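Local structure of uncharacterized conserved (Bdellovibrio bacteriovorus, 7O21) at residues L262-Q267 with V279-A284; H136-S141 with C151-N156. The protein is a peptidoglycan-editing enzyme of the YkuD family, probably an L,D-carboxypeptidase, that contributes to the curved shape of the predatory cell. One frame throughout, in Å; residues are numbered along the deposited sequence.

Interaction 1. Residues L262-Q267 with V279-A284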
ATOM      1  N   LEU A 262       1.870  19.085  -1.505  1.00 13.44           N
ATOM      2  CA  LEU A 262       1.247  18.047  -0.691  1.00 15.88           C
ATOM      3  C   LEU A 262       0.773  18.702   0.596  1.00 15.33           C
ATOM      4  O   LEU A 262       1.550  19.395   1.270  1.00 15.07           O
ATOM      5  CB  LEU A 262       2.259  16.939  -0.379  1.00 14.18           C
ATOM      6  CG  LEU A 262       1.819  15.620   0.265  1.00 18.71           C
ATOM      7  CD1 LEU A 262       1.518  15.781   1.748  1.00 20.41           C
ATOM      8  CD2 LEU A 262       0.681  14.961  -0.456  1.00 23.84           C
ATOM      9  N   VAL A 263      -0.503  18.506   0.922  1.00 13.40           N
ATOM     10  CA  VAL A 263      -1.102  18.997   2.157  1.00 13.62           C
ATOM     11  C   VAL A 263      -1.749  17.809   2.852  1.00 12.95           C
ATOM     12  O   VAL A 263      -2.491  17.053   2.223  1.00 15.33           O
ATOM     13  CB  VAL A 263      -2.149  20.092   1.873  1.00 14.19           C
ATOM     14  CG1 VAL A 263      -2.790  20.567   3.149  1.00 15.48           C
ATOM     15  CG2 VAL A 263      -1.484  21.272   1.162  1.00 16.58           C
ATOM     16  N   LYS A 264      -1.443  17.615   4.142  1.00 13.08           N
ATOM     17  CA  LYS A 264      -2.062  16.535   4.911  1.00 15.19           C
ATOM     18  C   LYS A 264      -2.577  17.099   6.226  1.00 15.71           C
ATOM     19  O   LYS A 264      -1.868  17.853   6.906  1.00 16.39           O
ATOM     20  CB  LYS A 264      -1.055  15.406   5.160  1.00 16.74           C
ATOM     21  CG  LYS A 264      -1.615  14.219   5.936  1.00 16.33           C
ATOM     22  CD  LYS A 264      -0.518  13.183   6.141  1.00 19.76           C
ATOM     23  CE  LYS A 264      -1.002  11.958   6.910  1.00 21.41           C
ATOM     24  NZ  LYS A 264       0.048  10.873   6.909  1.00 23.32           N
ATOM     25  N   THR A 265      -3.820  16.748   6.569  1.00 15.79           N
ATOM     26  CA  THR A 265      -4.503  17.331   7.718  1.00 15.06           C
ATOM     27  C   THR A 265      -5.463  16.304   8.310  1.00 16.51           C
ATOM     28  O   THR A 265      -5.828  15.327   7.658  1.00 17.60           O
ATOM     29  CB  THR A 265      -5.253  18.604   7.294  1.00 17.37           C
ATOM     30  OG1 THR A 265      -5.942  19.175   8.414  1.00 19.32           O
ATOM     31  CG2 THR A 265      -6.271  18.296   6.221  1.00 18.82           C
ATOM     32  N   LEU A 266      -5.818  16.503   9.581  1.00 15.65           N
ATOM     33  CA  LEU A 266      -6.957  15.812  10.184  1.00 13.91           C
ATOM     34  C   LEU A 266      -8.210  16.651   9.931  1.00 17.84           C
ATOM     35  O   LEU A 266      -8.277  17.823  10.322  1.00 19.27           O
ATOM     36  CB  LEU A 266      -6.728  15.602  11.681  1.00 16.56           C
ATOM     37  CG  LEU A 266      -7.780  14.739  12.392  1.00 21.44           C
ATOM     38  CD1 LEU A 266      -7.772  13.321  11.849  1.00 24.59           C
ATOM     39  CD2 LEU A 266      -7.502  14.700  13.887  1.00 25.80           C
ATOM     40  N   GLN A 267      -9.180  16.063   9.243  1.00 16.99           N
ATOM     41  CA  GLN A 267     -10.357  16.776   8.760  1.00 16.47           C
ATOM     42  C   GLN A 267     -11.599  16.327   9.512  1.00 18.60           C
ATOM     43  O   GLN A 267     -11.848  15.127   9.644  1.00 17.52           O
ATOM     44  CB  GLN A 267     -10.538  16.474   7.277  1.00 15.17           C
ATOM     45  CG  GLN A 267     -11.845  16.978   6.665  1.00 17.10           C
ATOM     46  CD  GLN A 267     -12.055  16.421   5.266  1.00 18.33           C
ATOM     47  OE1 GLN A 267     -11.409  16.855   4.318  1.00 19.84           O
ATOM     48  NE2 GLN A 267     -12.913  15.422   5.143  1.00 17.28           N
ATOM     49  N   VAL A 279      -8.216  11.332   7.886  1.00 16.54           N
ATOM     50  CA  VAL A 279      -6.956  11.884   7.417  1.00 16.62           C
ATOM     51  C   VAL A 279      -7.156  12.295   5.964  1.00 17.10           C
ATOM     52  O   VAL A 279      -7.486  11.461   5.116  1.00 17.45           O
ATOM     53  CB  VAL A 279      -5.832  10.854   7.555  1.00 17.98           C
ATOM     54  CG1 VAL A 279      -4.533  11.419   7.004  1.00 17.80           C
ATOM     55  CG2 VAL A 279      -5.667  10.460   9.025  1.00 20.46           C
ATOM     56  N   LYS A 280      -6.958  13.576   5.677  1.00 15.75           N
ATOM     57  CA  LYS A 280      -7.166  14.133   4.341  1.00 14.27           C
ATOM     58  C   LYS A 280      -5.801  14.486   3.758  1.00 15.99           C
ATOM     59  O   LYS A 280      -5.044  15.270   4.350  1.00 16.99           O
ATOM     60  CB  LYS A 280      -8.042  15.377   4.447  1.00 17.35           C
ATOM     61  CG  LYS A 280      -8.217  16.203   3.159  1.00 16.15           C
ATOM     62  CD  LYS A 280      -8.529  15.399   1.892  1.00 18.06           C
ATOM     63  CE  LYS A 280      -9.882  14.648   1.963  1.00 17.13           C
ATOM     64  NZ  LYS A 280     -11.045  15.568   1.810  1.00 16.63           N
ATOM     65  N   THR A 281      -5.459  13.866   2.631  1.00 15.15           N
ATOM     66  CA  THR A 281      -4.229  14.192   1.921  1.00 14.35           C
ATOM     67  C   THR A 281      -4.583  14.713   0.539  1.00 15.20           C
ATOM     68  O   THR A 281      -5.322  14.059  -0.202  1.00 18.26           O
ATOM     69  CB  THR A 281      -3.335  12.971   1.772  1.00 17.37           C
ATOM     70  OG1 THR A 281      -3.195  12.333   3.046  1.00 19.50           O
ATOM     71  CG2 THR A 281      -1.975  13.393   1.282  1.00 17.77           C
ATOM     72  N   ILE A 282      -4.060  15.891   0.208  1.00 15.40           N
ATOM     73  CA  ILE A 282      -4.302  16.568  -1.062  1.00 16.17           C
ATOM     74  C   ILE A 282      -2.990  16.595  -1.838  1.00 15.77           C
ATOM     75  O   ILE A 282      -1.947  16.981  -1.299  1.00 15.16           O
ATOM     76  CB  ILE A 282      -4.789  18.002  -0.803  1.00 17.84           C
ATOM     77  CG1 ILE A 282      -6.035  17.977   0.098  1.00 24.01           C
ATOM     78  CG2 ILE A 282      -5.036  18.741  -2.114  1.00 23.60           C
ATOM     79  CD1 ILE A 282      -6.365  19.325   0.712  1.00 22.86           C
ATOM     80  N   TYR A 283      -3.037  16.161  -3.093  1.00 15.08           N
ATOM     81  CA  TYR A 283      -1.900  16.192  -4.002  1.00 13.77           C
ATOM     82  C   TYR A 283      -2.246  17.182  -5.099  1.00 14.25           C
ATOM     83  O   TYR A 283      -3.291  17.051  -5.742  1.00 15.17           O
ATOM     84  CB  TYR A 283      -1.702  14.818  -4.651  1.00 16.63           C
ATOM     85  CG  TYR A 283      -1.416  13.678  -3.699  1.00 17.98           C
ATOM     86  CD1 TYR A 283      -2.426  13.107  -2.936  1.00 16.97           C
ATOM     87  CD2 TYR A 283      -0.132  13.167  -3.580  1.00 18.87           C
ATOM     88  CE1 TYR A 283      -2.167  12.057  -2.075  1.00 20.25           C
ATOM     89  CE2 TYR A 283       0.138  12.114  -2.714  1.00 20.59           C
ATOM     90  CZ  TYR A 283      -0.880  11.574  -1.971  1.00 19.32           C
ATOM     91  OH  TYR A 283      -0.613  10.517  -1.120  1.00 24.86           O
ATOM     92  N   ALA A 284      -1.384  18.178  -5.306  1.00 14.28           N
ATOM     93  CA  ALA A 284      -1.656  19.215  -6.295  1.00 15.58           C
ATOM     94  C   ALA A 284      -0.400  19.490  -7.111  1.00 15.30           C
ATOM     95  O   ALA A 284       0.717  19.181  -6.695  1.00 16.23           O
ATOM     96  CB  ALA A 284      -2.195  20.508  -5.659  1.00 16.88           C
TER

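Interaction 2. Residues H136-S141 with C151-N156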
ATOM      1  N   HIS A 136      18.657   3.654   4.732  1.00 14.81           N
ATOM      2  CA  HIS A 136      19.330   2.549   5.407  1.00 16.56           C
ATOM      3  C   HIS A 136      20.782   2.897   5.680  1.00 14.03           C
ATOM      4  O   HIS A 136      21.242   3.998   5.389  1.00 14.21           O
ATOM      5  CB  HIS A 136      19.183   1.227   4.635  1.00 17.15           C
ATOM      6  CG  HIS A 136      19.857   1.208   3.299  1.00 15.40           C
ATOM      7  ND1 HIS A 136      21.225   1.058   3.152  1.00 16.70           N
ATOM      8  CD2 HIS A 136      19.350   1.267   2.043  1.00 17.51           C
ATOM      9  CE1 HIS A 136      21.525   1.045   1.864  1.00 16.61           C
ATOM     10  NE2 HIS A 136      20.404   1.171   1.170  1.00 17.57           N
ATOM     11  N   ALA A 137      21.498   1.954   6.286  1.00 15.05           N
ATOM     12  CA  ALA A 137      22.902   2.147   6.596  1.00 16.88           C
ATOM     13  C   ALA A 137      23.748   1.197   5.746  1.00 15.39           C
ATOM     14  O   ALA A 137      23.284   0.682   4.715  1.00 16.57           O
ATOM     15  CB  ALA A 137      23.120   2.002   8.101  1.00 16.10           C
ATOM     16  N   ILE A 138      24.974   1.014   6.146  1.00 16.30           N
ATOM     17  CA  ILE A 138      25.930   0.220   5.345  1.00 17.21           C
ATOM     18  C   ILE A 138      27.135  -0.052   6.236  1.00 16.49           C
ATOM     19  O   ILE A 138      27.296   0.607   7.189  1.00 18.45           O
ATOM     20  CB  ILE A 138      26.265   0.995   4.054  1.00 19.66           C
ATOM     21  CG1 ILE A 138      26.529   0.054   2.873  1.00 20.51           C
ATOM     22  CG2 ILE A 138      27.343   2.047   4.286  1.00 22.82           C
ATOM     23  CD1 ILE A 138      26.144   0.579   1.546  1.00 25.96           C
ATOM     24  N   PRO A 139      28.001  -1.021   5.928  1.00 18.12           N
ATOM     25  CA  PRO A 139      29.159  -1.223   6.769  1.00 16.17           C
ATOM     26  C   PRO A 139      30.038   0.035   6.815  1.00 16.54           C
ATOM     27  O   PRO A 139      30.215   0.720   5.897  1.00 18.59           O
ATOM     28  CB  PRO A 139      29.872  -2.357   6.042  1.00 17.81           C
ATOM     29  CG  PRO A 139      28.718  -3.145   5.496  1.00 21.98           C
ATOM     30  CD  PRO A 139      27.822  -2.058   4.953  1.00 19.50           C
ATOM     31  N   ASP A 140      30.694   0.173   7.950  1.00 19.39           N
ATOM     32  CA  ASP A 140      31.596   1.317   8.193  1.00 19.06           C
ATOM     33  C   ASP A 140      32.730   1.384   7.158  1.00 42.00           C
ATOM     34  O   ASP A 140      33.158   2.473   6.872  1.00 61.54           O
ATOM     35  CB  ASP A 140      32.180   1.212   9.588  1.00 27.95           C
ATOM     36  CG  ASP A 140      31.191   1.344  10.728  1.00 21.51           C
ATOM     37  OD1 ASP A 140      30.173   1.923  10.551  1.00 22.58           O
ATOM     38  OD2 ASP A 140      31.498   0.898  11.761  1.00 24.97           O
ATOM     39  N   SER A 141      33.221   0.245   6.661  1.00 33.34           N
ATOM     40  CA  SER A 141      34.356   0.210   5.709  1.00 28.74           C
ATOM     41  C   SER A 141      33.998   0.618   4.285  1.00 32.43           C
ATOM     42  O   SER A 141      34.888   0.753   3.489  1.00 33.37           O
ATOM     43  CB  SER A 141      35.028  -1.117   5.724  1.00 29.41           C
ATOM     44  OG  SER A 141      34.149  -2.105   5.300  1.00 27.75           O
ATOM     45  N   CYS A 151      18.591   4.912  -3.035  1.00 19.58           N
ATOM     46  CA  CYS A 151      18.384   4.801  -1.599  1.00 20.79           C
ATOM     47  C   CYS A 151      19.140   5.902  -0.875  1.00 17.40           C
ATOM     48  O   CYS A 151      20.195   6.355  -1.322  1.00 18.63           O
ATOM     49  CB  CYS A 151      18.889   3.457  -1.111  1.00 17.56           C
ATOM     50  SG  CYS A 151      17.684   2.141  -1.465  1.00 23.05           S
ATOM     51  N   VAL A 152      18.602   6.318   0.262  1.00 17.76           N
ATOM     52  CA  VAL A 152      19.298   7.258   1.141  1.00 16.14           C
ATOM     53  C   VAL A 152      20.125   6.454   2.133  1.00 15.53           C
ATOM     54  O   VAL A 152      19.585   5.614   2.862  1.00 17.01           O
ATOM     55  CB  VAL A 152      18.303   8.164   1.876  1.00 15.66           C
ATOM     56  CG1 VAL A 152      19.057   9.151   2.776  1.00 18.64           C
ATOM     57  CG2 VAL A 152      17.384   8.881   0.886  1.00 18.80           C
ATOM     58  N   VAL A 153      21.435   6.682   2.152  1.00 15.47           N
ATOM     59  CA  VAL A 153      22.347   5.875   2.952  1.00 14.70           C
ATOM     60  C   VAL A 153      23.060   6.768   3.958  1.00 16.61           C
ATOM     61  O   VAL A 153      23.546   7.855   3.607  1.00 16.51           O
ATOM     62  CB  VAL A 153      23.368   5.150   2.060  1.00 15.36           C
ATOM     63  CG1 VAL A 153      24.182   4.117   2.872  1.00 17.10           C
ATOM     64  CG2 VAL A 153      22.674   4.501   0.866  1.00 18.47           C
ATOM     65  N   VAL A 154      23.132   6.291   5.198  1.00 15.70           N
ATOM     66  CA  VAL A 154      23.807   6.955   6.298  1.00 16.28           C
ATOM     67  C   VAL A 154      24.667   5.928   7.027  1.00 16.83           C
ATOM     68  O   VAL A 154      24.577   4.718   6.802  1.00 16.52           O
ATOM     69  CB  VAL A 154      22.810   7.610   7.279  1.00 17.23           C
ATOM     70  CG1 VAL A 154      21.992   8.690   6.572  1.00 16.54           C
ATOM     71  CG2 VAL A 154      21.875   6.564   7.873  1.00 15.64           C
ATOM     72  N   ARG A 155      25.454   6.411   7.949  1.00 16.46           N
ATOM     73  CA  ARG A 155      26.306   5.527   8.771  1.00 15.36           C
ATOM     74  C   ARG A 155      25.460   4.789   9.820  1.00 16.51           C
ATOM     75  O   ARG A 155      24.386   5.198  10.135  1.00 16.07           O
ATOM     76  CB  ARG A 155      27.451   6.345   9.377  1.00 17.85           C
ATOM     77  CG  ARG A 155      28.450   6.867   8.363  1.00 17.62           C
ATOM     78  CD  ARG A 155      29.232   5.732   7.745  1.00 21.08           C
ATOM     79  NE  ARG A 155      29.942   6.095   6.547  1.00 19.69           N
ATOM     80  CZ  ARG A 155      30.355   5.198   5.690  1.00 23.70           C
ATOM     81  NH1 ARG A 155      30.976   5.549   4.593  1.00 26.68           N
ATOM     82  NH2 ARG A 155      30.107   3.934   5.896  1.00 19.31           N
ATOM     83  N   ASN A 156      26.010   3.715  10.350  1.00 16.02           N
ATOM     84  CA  ASN A 156      25.298   2.872  11.344  1.00 15.28           C
ATOM     85  C   ASN A 156      24.944   3.674  12.602  1.00 18.07           C
ATOM     86  O   ASN A 156      23.909   3.486  13.115  1.00 18.30           O
ATOM     87  CB  ASN A 156      26.155   1.664  11.729  1.00 18.28           C
ATOM     88  CG  ASN A 156      26.192   0.636  10.635  1.00 22.73           C
ATOM     89  OD1 ASN A 156      25.152   0.240  10.165  1.00 19.95           O
ATOM     90  ND2 ASN A 156      27.376   0.232  10.235  1.00 21.06           N
TER
HETATM   91  O   HOH W   1      28.383   2.717   8.491  1.00 18.30           O

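Interaction 1. Residues L262-Q267 with V279-A284
Leu262 lays its CD2 methyl over one face of the Tyr283 ring, a CH-pi contact 3.8 Å from CD2 to the ring centroid and 18° off the normal. The same methyl abuts Thr281 CG2, reached because CG stands anti to the backbone N (chi1 -170°) and chi2 turns CD2 back toward the partner strand. Val263 pairs with Ile282 through two nearly straight hydrogen bonds, Ile282 N to Val263 O at 2.8 Å and Val263 N to Ile282 O at 3.1 Å. On the Leu262 face, the extended chain of Lys264 runs past Thr281 OG1 and sets CE 3.6 Å from Val279 CG1; its ammonium makes a cation-pi contact with Phe39. Thr265 repeats the double backbone bond, now with Lys280, and packs CG2 against Lys280 CB, while its OG1 bonds to Ser250 O. Gln267 receives Lys280 NZ on an in-plane lone pair of OE1, 2.8 Å away. The lysine curls at chi2, chi3 and chi4 to present NZ there, and Glu296 adds a salt bridge. This antiparallel hairpin belongs to the NTF2-like domain. Strand 246-257 flanks 260-270 and strand 290-300 flanks 275-287; helix 184-206 covers the Val263 and Ile282 face with Val198, Trp201 and Trp205.

Interaction 2. Residues H136-S141 with C151-N156
His136 and Cys151, the predicted proton donor/acceptor and nucleophile, meet at the tightly packed end of this contact. Cys151 SG lies in the plane of the imidazole at its edge, 4.8 Å from the ring centroid, and Cys151 CB comes within 3.6 Å of His136 NE2. The ring's other nitrogen, ND1, donates to Ala137 O over 2.6 Å, in the ring plane and on a carbonyl lone pair. That bond helps set the rotation of the imidazole, with NE2 on the cysteine side. A chi1 of 65° holds CG between the backbone N and carbonyl carbon, swinging the ring over toward Cys151 and Val153, whose CG2 touches CE1. Tyr109 adds an edge-to-face ring contact. In the backbone, His136 N bonds to Val152 O, which also lies over one face of the imidazole, and Val154 N to His136 O, the parallel pairing of strands 134-136 and 152-153. This places the two residues side by side in the YkuD catalytic domain, as in L,D-transpeptidases with a Cys-His active site. Ile138 CB continues the apolar packing on Val153 CG1, 3.9 Å apart. Farther along, the chains part and polar groups and water take over. One water donates to Ile138 O and Asp140 OD1 and accepts from Asn156 N, with a weak bond from Arg155 NH2. Asn156 ND2 reaches Asp140 OD1 at 3.3 Å from above the carboxylate plane, while its OD1 accepts from Ala111 N. Arg155 brings the edge of its guanidinium to Pro139 O, 3.2 Å from NH2, and NH1 bonds to Val142 O; here Asp140 is exposed to solvent.

The two contacts belong to different domains, with centres 32 Å apart and nearest atoms about 17 Å apart, and they share no strand. Interaction 1 is a regular antiparallel ladder in the antiparallel sheet of the NTF2-like domain, with its centre about 9 Å from the centre of the chain; its backbone pairs are continuous and its lysines meet acidic and aromatic partners. Interaction 2, in the catalytic domain, is mostly buried but grades into a solvent-facing rim. There a short parallel pairing gives way to loop, so a water and the side chains of Asp140 and Asn156 do much of the joining, with Arg155 alongside. Only 136-141 with 151-156 holds predicted catalytic residues.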